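PDB 2IM5: nicotinate phosphoribosyltransferase from Porphyromonas gingivalis, which probably catalyses the ATP-dependent joining of nicotinate to the ribose phosphate of phosphoribosyl diphosphate, giving nicotinate ribonucleotide for NAD synthesis. Local coordinates for residues 158-163 and 315-320; 217-222 and 230-235; 280-285 and 300-305; 351-356 and 362-367. All coordinates share one frame; numbering follows the deposited sequence.

The four contacts fall into two pairs. Contacts 1 and 3, with centres about 11 Å apart, both reach the parallel sheet and touch where I316, L319 and C320 of helix 310-320 pack on I283 and F304. Contacts 2 and 4, with centres about 12 Å apart, meet where F218 rests on C354 and NE2 of Q217 probably hydrogen-bonds to O of V366. Contacts 1 and 4 lie on opposite sides of the chain's centre, about 35 Å between contact centres. Along the chain, contacts 2 and 3 are nested in series inside the loop closed by contact 1, and contact 4 follows. One pair thus packs helices on the parallel sheet; the other joins helix 213-223 to the antiparallel sheet's edge hairpin.

Contact 1: 158-163 and 315-320; sequences HRATFS and EIQKLC
Q317 of helix 310-320 reaches across to the turn that ends helix 141-157 and places its carboxamide against H158, R159 and A160. The close part of the contact is this one side chain. With CG anti to the backbone N (chi1 -172°) and the chain extended beyond it, the amide stands well out from its helix. NE2 of Q317 donates to O of R159 at 3.2 Å; the acceptor lies almost in the amide plane, whereas the donor sits above the carbonyl plane, 58° out of it. A weak hydrogen bond runs from NE2 of Q317 to O of H158 at 3.3 Å. The amide oxygen OE1 of Q317 packs 3.5 Å from CB of the buried A160. The outer part is loose: the R159 side chain leads away into solvent, and K318 is exposed, its NZ 5.4 Å from NE2 of H158. R159 has positive phi and forms a Schellman motif, beyond which the chain runs into strand 162-164 of the parallel sheet. The amide thus serves two carbonyls of the turn that closes helix 141-157, which probably lie past the helix's regular hydrogen bonding, and ties that end to helix 310-320 through neutral, polar chemistry.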
# COMPACT_ATOMS: atom_id res chain seq x y z
N HIS A 158 -22.17 0.17 -13.33
CA HIS A 158 -21.62 -1.15 -13.66
C HIS A 158 -21.43 -2.05 -12.45
O HIS A 158 -20.92 -3.16 -12.58
CB HIS A 158 -20.29 -1.01 -14.41
CG HIS A 158 -20.42 -0.43 -15.78
ND1 HIS A 158 -20.69 0.90 -16.01
CD2 HIS A 158 -20.32 -1.01 -17.00
CE1 HIS A 158 -20.77 1.12 -17.31
NE2 HIS A 158 -20.55 -0.03 -17.93
N ARG A 159 -21.83 -1.57 -11.27
CA ARG A 159 -21.69 -2.35 -10.04
C ARG A 159 -20.26 -2.85 -9.87
O ARG A 159 -20.03 -4.02 -9.56
CB ARG A 159 -22.65 -3.54 -10.07
CG ARG A 159 -24.11 -3.13 -10.10
CD ARG A 159 -25.01 -4.32 -10.34
NE ARG A 159 -26.42 -3.92 -10.35
CZ ARG A 159 -27.10 -3.52 -9.28
NH1 ARG A 159 -26.50 -3.47 -8.09
NH2 ARG A 159 -28.37 -3.17 -9.39
N ALA A 160 -19.30 -1.96 -10.09
CA ALA A 160 -17.90 -2.30 -9.96
C ALA A 160 -17.42 -1.98 -8.54
O ALA A 160 -17.18 -0.81 -8.21
CB ALA A 160 -17.07 -1.52 -10.98
N THR A 161 -17.31 -3.01 -7.70
CA THR A 161 -16.86 -2.84 -6.32
C THR A 161 -15.44 -2.30 -6.31
O THR A 161 -14.53 -2.92 -6.85
CB THR A 161 -16.86 -4.19 -5.57
OG1 THR A 161 -18.19 -4.71 -5.56
CG2 THR A 161 -16.37 -4.00 -4.14
N PHE A 162 -15.24 -1.14 -5.69
CA PHE A 162 -13.91 -0.54 -5.65
C PHE A 162 -13.61 0.16 -4.33
O PHE A 162 -14.52 0.49 -3.57
CB PHE A 162 -13.75 0.45 -6.80
CG PHE A 162 -14.45 1.77 -6.58
CD1 PHE A 162 -13.74 2.88 -6.11
CD2 PHE A 162 -15.81 1.90 -6.82
CE1 PHE A 162 -14.38 4.09 -5.88
CE2 PHE A 162 -16.46 3.11 -6.59
CZ PHE A 162 -15.75 4.21 -6.12
N SER A 163 -12.33 0.37 -4.08
CA SER A 163 -11.86 1.03 -2.87
C SER A 163 -10.89 2.14 -3.29
O SER A 163 -10.26 2.04 -4.35
CB SER A 163 -11.12 0.04 -1.95
OG SER A 163 -11.99 -0.96 -1.44
N GLU A 315 -13.42 -3.10 -17.81
CA GLU A 315 -12.90 -4.06 -18.78
C GLU A 315 -12.46 -5.36 -18.09
O GLU A 315 -12.79 -6.45 -18.54
CB GLU A 315 -11.72 -3.46 -19.55
CG GLU A 315 -12.10 -2.36 -20.53
CD GLU A 315 -10.91 -1.49 -20.90
OE1 GLU A 315 -9.80 -2.04 -21.09
OE2 GLU A 315 -11.09 -0.25 -21.02
N ILE A 316 -11.70 -5.22 -17.00
CA ILE A 316 -11.24 -6.39 -16.25
C ILE A 316 -12.44 -7.15 -15.71
O ILE A 316 -12.45 -8.37 -15.66
CB ILE A 316 -10.33 -5.97 -15.07
CG1 ILE A 316 -9.03 -5.35 -15.60
CG2 ILE A 316 -10.00 -7.19 -14.19
CD1 ILE A 316 -8.12 -4.79 -14.52
N GLN A 317 -13.45 -6.39 -15.30
CA GLN A 317 -14.68 -6.96 -14.76
C GLN A 317 -15.29 -7.93 -15.78
O GLN A 317 -15.81 -8.98 -15.41
CB GLN A 317 -15.63 -5.80 -14.41
CG GLN A 317 -16.89 -6.18 -13.65
CD GLN A 317 -17.58 -4.96 -13.08
OE1 GLN A 317 -17.43 -3.84 -13.59
NE2 GLN A 317 -18.36 -5.16 -12.02
N LYS A 318 -15.22 -7.58 -17.06
CA LYS A 318 -15.77 -8.44 -18.11
C LYS A 318 -14.94 -9.72 -18.22
O LYS A 318 -15.49 -10.82 -18.34
CB LYS A 318 -15.76 -7.73 -19.46
CG LYS A 318 -16.56 -6.44 -19.51
CD LYS A 318 -16.52 -5.82 -20.91
CE LYS A 318 -17.09 -4.40 -20.90
NZ LYS A 318 -18.47 -4.37 -20.31
N LEU A 319 -13.62 -9.57 -18.18
CA LEU A 319 -12.72 -10.72 -18.25
C LEU A 319 -12.99 -11.73 -17.14
O LEU A 319 -12.82 -12.94 -17.34
CB LEU A 319 -11.27 -10.24 -18.14
CG LEU A 319 -10.51 -9.83 -19.40
CD1 LEU A 319 -11.42 -9.07 -20.35
CD2 LEU A 319 -9.31 -8.99 -19.00
N CYS A 320 -13.41 -11.25 -15.97
CA CYS A 320 -13.69 -12.13 -14.84
C CYS A 320 -15.07 -12.77 -14.85
O CYS A 320 -15.27 -13.80 -14.21
CB CYS A 320 -13.52 -11.35 -13.53
SG CYS A 320 -11.82 -10.86 -13.19

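Contact 2: 217-222 and 230-235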
# COMPACT_ATOMS: atom_id res chain seq x y z
N GLN A 217 8.53 -9.30 1.59
CA GLN A 217 9.94 -8.98 1.38
C GLN A 217 10.76 -9.16 2.66
O GLN A 217 11.90 -9.61 2.62
CB GLN A 217 10.06 -7.55 0.90
CG GLN A 217 9.57 -7.33 -0.51
CD GLN A 217 9.68 -5.88 -0.93
OE1 GLN A 217 8.88 -5.04 -0.53
NE2 GLN A 217 10.71 -5.57 -1.72
N PHE A 218 10.18 -8.78 3.80
CA PHE A 218 10.87 -8.93 5.07
C PHE A 218 11.16 -10.42 5.26
O PHE A 218 12.28 -10.81 5.60
CB PHE A 218 10.00 -8.42 6.22
CG PHE A 218 10.55 -8.71 7.58
CD1 PHE A 218 11.66 -8.02 8.06
CD2 PHE A 218 9.98 -9.70 8.38
CE1 PHE A 218 12.19 -8.30 9.32
CE2 PHE A 218 10.50 -9.99 9.65
CZ PHE A 218 11.60 -9.29 10.12
N HIS A 219 10.14 -11.25 5.01
CA HIS A 219 10.28 -12.70 5.16
C HIS A 219 11.30 -13.27 4.18
O HIS A 219 12.03 -14.21 4.50
CB HIS A 219 8.92 -13.38 4.99
CG HIS A 219 8.00 -13.18 6.16
ND1 HIS A 219 7.88 -14.09 7.18
CD2 HIS A 219 7.19 -12.14 6.49
CE1 HIS A 219 7.05 -13.63 8.09
NE2 HIS A 219 6.61 -12.45 7.70
N GLY A 220 11.36 -12.69 2.98
CA GLY A 220 12.32 -13.18 2.00
C GLY A 220 13.74 -12.89 2.44
O GLY A 220 14.64 -13.70 2.25
N ALA A 221 13.95 -11.72 3.03
CA ALA A 221 15.28 -11.32 3.48
C ALA A 221 15.74 -12.12 4.69
O ALA A 221 16.91 -12.48 4.79
CB ALA A 221 15.28 -9.83 3.82
N ILE A 222 14.81 -12.40 5.61
CA ILE A 222 15.14 -13.15 6.81
C ILE A 222 15.12 -14.67 6.64
O ILE A 222 16.06 -15.35 7.05
CB ILE A 222 14.16 -12.79 7.97
CG1 ILE A 222 14.18 -11.28 8.22
CG2 ILE A 222 14.53 -13.54 9.23
CD1 ILE A 222 15.56 -10.71 8.52
N TYR A 230 5.32 -18.65 1.72
CA TYR A 230 4.69 -19.57 2.67
C TYR A 230 4.72 -19.09 4.12
O TYR A 230 3.68 -19.03 4.78
CB TYR A 230 5.34 -20.96 2.59
CG TYR A 230 4.65 -21.97 3.47
CD1 TYR A 230 3.52 -22.66 3.03
CD2 TYR A 230 5.11 -22.22 4.76
CE1 TYR A 230 2.85 -23.56 3.86
CE2 TYR A 230 4.46 -23.11 5.60
CZ TYR A 230 3.33 -23.78 5.15
OH TYR A 230 2.70 -24.66 5.99
N VAL A 231 5.90 -18.75 4.62
CA VAL A 231 6.02 -18.28 6.00
C VAL A 231 5.32 -16.94 6.22
O VAL A 231 4.78 -16.68 7.30
CB VAL A 231 7.49 -18.16 6.41
CG1 VAL A 231 7.59 -17.80 7.90
CG2 VAL A 231 8.21 -19.48 6.16
N ALA A 232 5.32 -16.08 5.20
CA ALA A 232 4.65 -14.80 5.31
C ALA A 232 3.14 -15.03 5.53
O ALA A 232 2.52 -14.39 6.38
CB ALA A 232 4.87 -13.96 4.05
N MET A 233 2.56 -15.96 4.77
CA MET A 233 1.14 -16.27 4.92
C MET A 233 0.85 -16.92 6.28
O MET A 233 -0.13 -16.58 6.94
CB MET A 233 0.66 -17.19 3.78
CG MET A 233 0.51 -16.51 2.41
SD MET A 233 -0.21 -17.58 1.12
CE MET A 233 -1.61 -16.79 0.82
N GLU A 234 1.70 -17.86 6.71
CA GLU A 234 1.50 -18.52 8.00
C GLU A 234 1.57 -17.51 9.14
O GLU A 234 0.79 -17.58 10.08
CB GLU A 234 2.55 -19.62 8.22
CG GLU A 234 2.31 -20.88 7.41
CD GLU A 234 1.18 -21.73 7.99
OE1 GLU A 234 1.42 -22.46 8.97
OE2 GLU A 234 0.05 -21.66 7.46
N ASP A 235 2.51 -16.57 9.05
CA ASP A 235 2.64 -15.56 10.09
C ASP A 235 1.45 -14.61 10.07
O ASP A 235 0.99 -14.17 11.12
CB ASP A 235 3.96 -14.77 9.92
CG ASP A 235 5.18 -15.61 10.30
OD1 ASP A 235 5.00 -16.69 10.89
OD2 ASP A 235 6.32 -15.18 10.03
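Helices 217-222 and 230-235 run at 125° to each other with their axes 9.1 Å apart at closest approach, and H219 and A232 form the nearest pair, 6.0 Å between their CA atoms. They belong to two consecutive helices, 213-223 and 228-240, joined by a short connection and packed at a steep angle, and one imidazole fills most of the interface. The H219 ring lies flat over the backbone of A232, a CH-pi contact from CA over the centre of the face, only 2° off the normal. The methyl of A232 adds to it, its CB 4.2 Å from CB of H219. The first torsion of H219 (chi1 -73°) sets CG anti to the carbonyl carbon and sends the ring across the gap to the second helix. V231 approaches obliquely, while D235 lies beside the ring, though the detail of that approach is doubtful as modelled. Around the pair, W215 meets the H219 ring edge-to-face and also donates from NE1 to O of A232, adding a polar tie between the two helices. F25 closes on H219 and D235 from a neighbouring loop. CA of A232 stands 3.7 Å from the centroid of the H219 ring.

Contact 3: 280-285 and 300-305; sequences EIFIEK and KYIIFS
F282 and I302 slide past each other in opposite directions, the phenyl ring reaching from helix 279-292 and the isoleucine from strand 301-304. The ring is met at its edge: CE2 of F282 lies 3.7 Å from CD1 of I302, near the ring plane. The same CE2 of F282 is 3.8 Å from CG2 of I302, so this one aromatic corner fits against both branches of the isoleucine. CG of F282 is anti to its own backbone N (chi1 -179°), which carries the ring from the helix toward the strand. The second pair is turned differently. I283 and F304 cross at about a right angle, and CG1 of I283 touches the far edge of the phenyl at CZ of F304, 3.9 Å away. Within the strand, CG2 of I302 lies over a face of the F304 ring, 3.3 Å above its plane and offset toward the rim. I302 thus lies against both aromatic rings in a buried, wholly apolar interface. The contact joins helix and second strand of the beta-alpha-beta unit 271-274, 279-292, 301-304; segments 280-285 and 301-304 run 157° apart, nearly antiparallel. L272 and H274 of the first strand border F282, while I316 and C320 of helix 310-320 pack on F304.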
# COMPACT_ATOMS: atom_id res chain seq x y z
N GLU A 280 -5.38 -10.10 -17.59
CA GLU A 280 -5.94 -11.28 -18.24
C GLU A 280 -5.04 -12.50 -18.04
O GLU A 280 -5.52 -13.61 -17.83
CB GLU A 280 -6.14 -11.02 -19.73
CG GLU A 280 -6.63 -12.22 -20.53
CD GLU A 280 -7.36 -11.82 -21.80
OE1 GLU A 280 -6.99 -10.79 -22.42
OE2 GLU A 280 -8.31 -12.54 -22.20
N ILE A 281 -3.73 -12.28 -18.09
CA ILE A 281 -2.79 -13.36 -17.88
C ILE A 281 -2.85 -13.81 -16.42
O ILE A 281 -2.80 -15.00 -16.12
CB ILE A 281 -1.35 -12.92 -18.24
CG1 ILE A 281 -1.23 -12.77 -19.76
CG2 ILE A 281 -0.33 -13.92 -17.71
CD1 ILE A 281 0.08 -12.19 -20.22
N PHE A 282 -2.98 -12.84 -15.51
CA PHE A 282 -3.06 -13.15 -14.09
C PHE A 282 -4.31 -13.99 -13.81
O PHE A 282 -4.26 -14.97 -13.06
CB PHE A 282 -3.14 -11.86 -13.27
CG PHE A 282 -3.19 -12.10 -11.78
CD1 PHE A 282 -2.01 -12.23 -11.04
CD2 PHE A 282 -4.41 -12.21 -11.13
CE1 PHE A 282 -2.06 -12.46 -9.67
CE2 PHE A 282 -4.47 -12.45 -9.76
CZ PHE A 282 -3.29 -12.57 -9.03
N ILE A 283 -5.44 -13.61 -14.42
CA ILE A 283 -6.68 -14.34 -14.22
C ILE A 283 -6.55 -15.81 -14.62
O ILE A 283 -7.02 -16.70 -13.90
CB ILE A 283 -7.83 -13.68 -15.01
CG1 ILE A 283 -8.10 -12.28 -14.46
CG2 ILE A 283 -9.08 -14.54 -14.93
CD1 ILE A 283 -9.03 -11.44 -15.29
N GLU A 284 -5.89 -16.07 -15.75
CA GLU A 284 -5.69 -17.44 -16.22
C GLU A 284 -4.87 -18.25 -15.22
O GLU A 284 -5.25 -19.37 -14.87
CB GLU A 284 -4.96 -17.47 -17.56
CG GLU A 284 -5.71 -16.84 -18.72
CD GLU A 284 -7.13 -17.34 -18.82
OE1 GLU A 284 -7.35 -18.57 -18.79
OE2 GLU A 284 -8.04 -16.48 -18.95
N LYS A 285 -3.74 -17.70 -14.78
CA LYS A 285 -2.88 -18.39 -13.82
C LYS A 285 -3.63 -18.73 -12.54
O LYS A 285 -3.55 -19.86 -12.05
CB LYS A 285 -1.66 -17.52 -13.47
CG LYS A 285 -0.70 -17.28 -14.62
CD LYS A 285 0.42 -16.33 -14.20
CE LYS A 285 1.45 -16.14 -15.31
NZ LYS A 285 2.43 -15.05 -14.95
N LYS A 300 -13.83 -17.44 -5.04
CA LYS A 300 -12.71 -16.58 -4.66
C LYS A 300 -12.82 -15.22 -5.34
O LYS A 300 -13.59 -15.05 -6.29
CB LYS A 300 -11.39 -17.25 -5.05
CG LYS A 300 -11.16 -18.62 -4.42
CD LYS A 300 -11.11 -18.54 -2.89
CE LYS A 300 -10.84 -19.92 -2.29
NZ LYS A 300 -10.74 -19.87 -0.80
N TYR A 301 -12.04 -14.26 -4.84
CA TYR A 301 -12.04 -12.90 -5.39
C TYR A 301 -10.63 -12.48 -5.76
O TYR A 301 -9.65 -12.97 -5.21
CB TYR A 301 -12.52 -11.88 -4.34
CG TYR A 301 -13.85 -12.18 -3.69
CD1 TYR A 301 -14.97 -11.39 -3.98
CD2 TYR A 301 -13.99 -13.23 -2.78
CE1 TYR A 301 -16.20 -11.64 -3.36
CE2 TYR A 301 -15.22 -13.49 -2.17
CZ TYR A 301 -16.32 -12.70 -2.46
OH TYR A 301 -17.52 -12.95 -1.85
N ILE A 302 -10.53 -11.55 -6.70
CA ILE A 302 -9.25 -10.99 -7.08
C ILE A 302 -9.43 -9.48 -6.98
O ILE A 302 -10.38 -8.92 -7.54
CB ILE A 302 -8.84 -11.29 -8.53
CG1 ILE A 302 -8.51 -12.77 -8.69
CG2 ILE A 302 -7.61 -10.44 -8.89
CD1 ILE A 302 -8.13 -13.15 -10.11
N ILE A 303 -8.55 -8.84 -6.22
CA ILE A 303 -8.59 -7.41 -6.08
C ILE A 303 -7.50 -6.88 -7.01
O ILE A 303 -6.32 -7.18 -6.83
CB ILE A 303 -8.33 -6.97 -4.60
CG1 ILE A 303 -8.06 -5.47 -4.53
CG2 ILE A 303 -7.19 -7.75 -4.00
CD1 ILE A 303 -9.28 -4.63 -4.75
N PHE A 304 -7.92 -6.14 -8.04
CA PHE A 304 -7.00 -5.57 -9.02
C PHE A 304 -6.67 -4.15 -8.60
O PHE A 304 -7.56 -3.36 -8.30
CB PHE A 304 -7.67 -5.56 -10.40
CG PHE A 304 -8.06 -6.93 -10.90
CD1 PHE A 304 -7.18 -7.67 -11.68
CD2 PHE A 304 -9.31 -7.48 -10.60
CE1 PHE A 304 -7.53 -8.93 -12.16
CE2 PHE A 304 -9.68 -8.73 -11.08
CZ PHE A 304 -8.79 -9.46 -11.85
N SER A 305 -5.38 -3.81 -8.58
CA SER A 305 -4.99 -2.47 -8.15
C SER A 305 -3.81 -1.87 -8.91
O SER A 305 -3.16 -0.94 -8.43
CB SER A 305 -4.63 -2.51 -6.66
OG SER A 305 -3.53 -3.40 -6.46

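Contact 4: 351-356 and 362-367; sequences LWKCKM and WHYCVK
The W362 indole slots between the side chains of K353 and K355 in an antiparallel beta hairpin, strands 347-355 and 363-364. One lysine lies over each face. K353, extended beyond CG, holds its NZ 3.9 Å from the centroid of the five-membered ring of W362, 2° off the normal. K355 folds over the opposite face by a bend at chi3 (60°), CE of K355 lying 3.5 Å from the centroid of the five-membered ring of W362. Both ammonium groups make cation-pi contacts, with methylenes adding CH-pi packing, and the C354 backbone lies at the indole edge. On the other face of the hairpin, the sulfur of C365 fits into the hollow between L351 and C354, with SG of C365 3.7 Å from SG of C354. Farther along, the W352 and Y364 rings meet obliquely, their planes at 73°. W352 and K353 both face E31 of strand 29-36, a classic beta bulge in strand 347-355. The backbones join through C354 and H363, a hydrogen-bonded pair, and N of C365 donates nearly straight to O of W352 (3.0 Å). One water sits over the W352 ring centre, donating to O of W352 and, at 2.7 Å, to O of C365.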
# COMPACT_ATOMS: atom_id res chain seq x y z
N LEU A 351 11.04 -0.67 1.65
CA LEU A 351 11.89 -1.32 2.64
C LEU A 351 13.09 -1.77 1.83
O LEU A 351 12.96 -2.61 0.93
CB LEU A 351 11.19 -2.53 3.26
CG LEU A 351 12.02 -3.29 4.29
CD1 LEU A 351 12.39 -2.36 5.43
CD2 LEU A 351 11.23 -4.50 4.81
N TRP A 352 14.26 -1.23 2.13
CA TRP A 352 15.47 -1.56 1.40
C TRP A 352 16.31 -2.67 2.04
O TRP A 352 16.97 -3.43 1.34
CB TRP A 352 16.33 -0.30 1.24
CG TRP A 352 17.42 -0.46 0.24
CD1 TRP A 352 18.73 -0.72 0.48
CD2 TRP A 352 17.27 -0.41 -1.18
NE1 TRP A 352 19.42 -0.85 -0.71
CE2 TRP A 352 18.54 -0.66 -1.75
CE3 TRP A 352 16.18 -0.18 -2.04
CZ2 TRP A 352 18.76 -0.68 -3.13
CZ3 TRP A 352 16.39 -0.20 -3.41
CH2 TRP A 352 17.68 -0.45 -3.94
N LYS A 353 16.29 -2.73 3.36
CA LYS A 353 17.04 -3.76 4.09
C LYS A 353 16.47 -3.90 5.49
O LYS A 353 15.79 -3.00 5.99
CB LYS A 353 18.52 -3.40 4.14
CG LYS A 353 18.83 -2.13 4.90
CD LYS A 353 20.34 -1.88 4.94
CE LYS A 353 20.66 -0.67 5.80
NZ LYS A 353 22.12 -0.37 5.83
N CYS A 354 16.76 -5.03 6.13
CA CYS A 354 16.27 -5.30 7.46
C CYS A 354 17.15 -6.31 8.18
O CYS A 354 18.06 -6.90 7.60
CB CYS A 354 14.85 -5.85 7.38
SG CYS A 354 14.72 -7.35 6.37
N LYS A 355 16.85 -6.51 9.46
CA LYS A 355 17.55 -7.47 10.29
C LYS A 355 16.56 -7.95 11.35
O LYS A 355 15.62 -7.24 11.68
CB LYS A 355 18.78 -6.83 10.94
CG LYS A 355 18.49 -5.57 11.71
CD LYS A 355 19.71 -5.11 12.50
CE LYS A 355 20.90 -4.82 11.62
NZ LYS A 355 22.07 -4.38 12.44
N MET A 356 16.77 -9.16 11.86
CA MET A 356 15.88 -9.75 12.86
C MET A 356 16.01 -9.10 14.24
O MET A 356 15.02 -8.95 14.96
CB MET A 356 16.17 -11.25 12.98
CG MET A 356 15.12 -11.99 13.79
SD MET A 356 13.51 -11.99 12.95
CE MET A 356 13.38 -13.72 12.56
N TRP A 362 22.62 -6.96 8.35
CA TRP A 362 21.61 -6.38 7.48
C TRP A 362 21.39 -7.31 6.30
O TRP A 362 22.33 -7.92 5.81
CB TRP A 362 22.05 -5.01 6.95
CG TRP A 362 21.90 -3.90 7.93
CD1 TRP A 362 22.90 -3.25 8.59
CD2 TRP A 362 20.67 -3.29 8.36
NE1 TRP A 362 22.37 -2.27 9.40
CE2 TRP A 362 21.01 -2.27 9.28
CE3 TRP A 362 19.32 -3.51 8.05
CZ2 TRP A 362 20.04 -1.47 9.89
CZ3 TRP A 362 18.36 -2.71 8.66
CH2 TRP A 362 18.73 -1.70 9.57
N HIS A 363 20.14 -7.42 5.86
CA HIS A 363 19.78 -8.26 4.72
C HIS A 363 18.99 -7.38 3.76
O HIS A 363 18.01 -6.75 4.16
CB HIS A 363 18.92 -9.44 5.18
CG HIS A 363 19.60 -10.32 6.19
ND1 HIS A 363 20.62 -11.19 5.86
CD2 HIS A 363 19.43 -10.43 7.53
CE1 HIS A 363 21.05 -11.79 6.95
NE2 HIS A 363 20.34 -11.35 7.98
N TYR A 364 19.41 -7.34 2.51
CA TYR A 364 18.72 -6.54 1.50
C TYR A 364 17.41 -7.18 1.09
O TYR A 364 17.30 -8.40 1.03
CB TYR A 364 19.58 -6.37 0.25
CG TYR A 364 20.75 -5.45 0.45
CD1 TYR A 364 20.55 -4.15 0.92
CD2 TYR A 364 22.05 -5.86 0.16
CE1 TYR A 364 21.61 -3.28 1.12
CE2 TYR A 364 23.13 -4.99 0.35
CZ TYR A 364 22.90 -3.70 0.83
OH TYR A 364 23.96 -2.84 1.03
N CYS A 365 16.42 -6.33 0.80
CA CYS A 365 15.10 -6.79 0.37
C CYS A 365 14.95 -6.51 -1.12
O CYS A 365 15.45 -5.50 -1.62
CB CYS A 365 13.99 -6.05 1.12
SG CYS A 365 13.97 -6.28 2.92
N VAL A 366 14.28 -7.40 -1.83
CA VAL A 366 14.07 -7.20 -3.25
C VAL A 366 12.63 -7.50 -3.61
O VAL A 366 11.90 -8.11 -2.82
CB VAL A 366 15.00 -8.09 -4.12
CG1 VAL A 366 16.45 -7.85 -3.75
CG2 VAL A 366 14.65 -9.54 -3.93
N LYS A 367 12.23 -7.06 -4.79
CA LYS A 367 10.88 -7.29 -5.30
C LYS A 367 11.03 -7.52 -6.79
O LYS A 367 11.72 -6.75 -7.46
CB LYS A 367 9.99 -6.07 -5.05
CG LYS A 367 8.61 -6.22 -5.65
CD LYS A 367 7.80 -4.96 -5.49
CE LYS A 367 6.57 -4.99 -6.38
NZ LYS A 367 5.85 -3.69 -6.35
O HOH W 1 13.32 -3.21 -2.07
O HOH W 2 17.65 -3.87 -1.63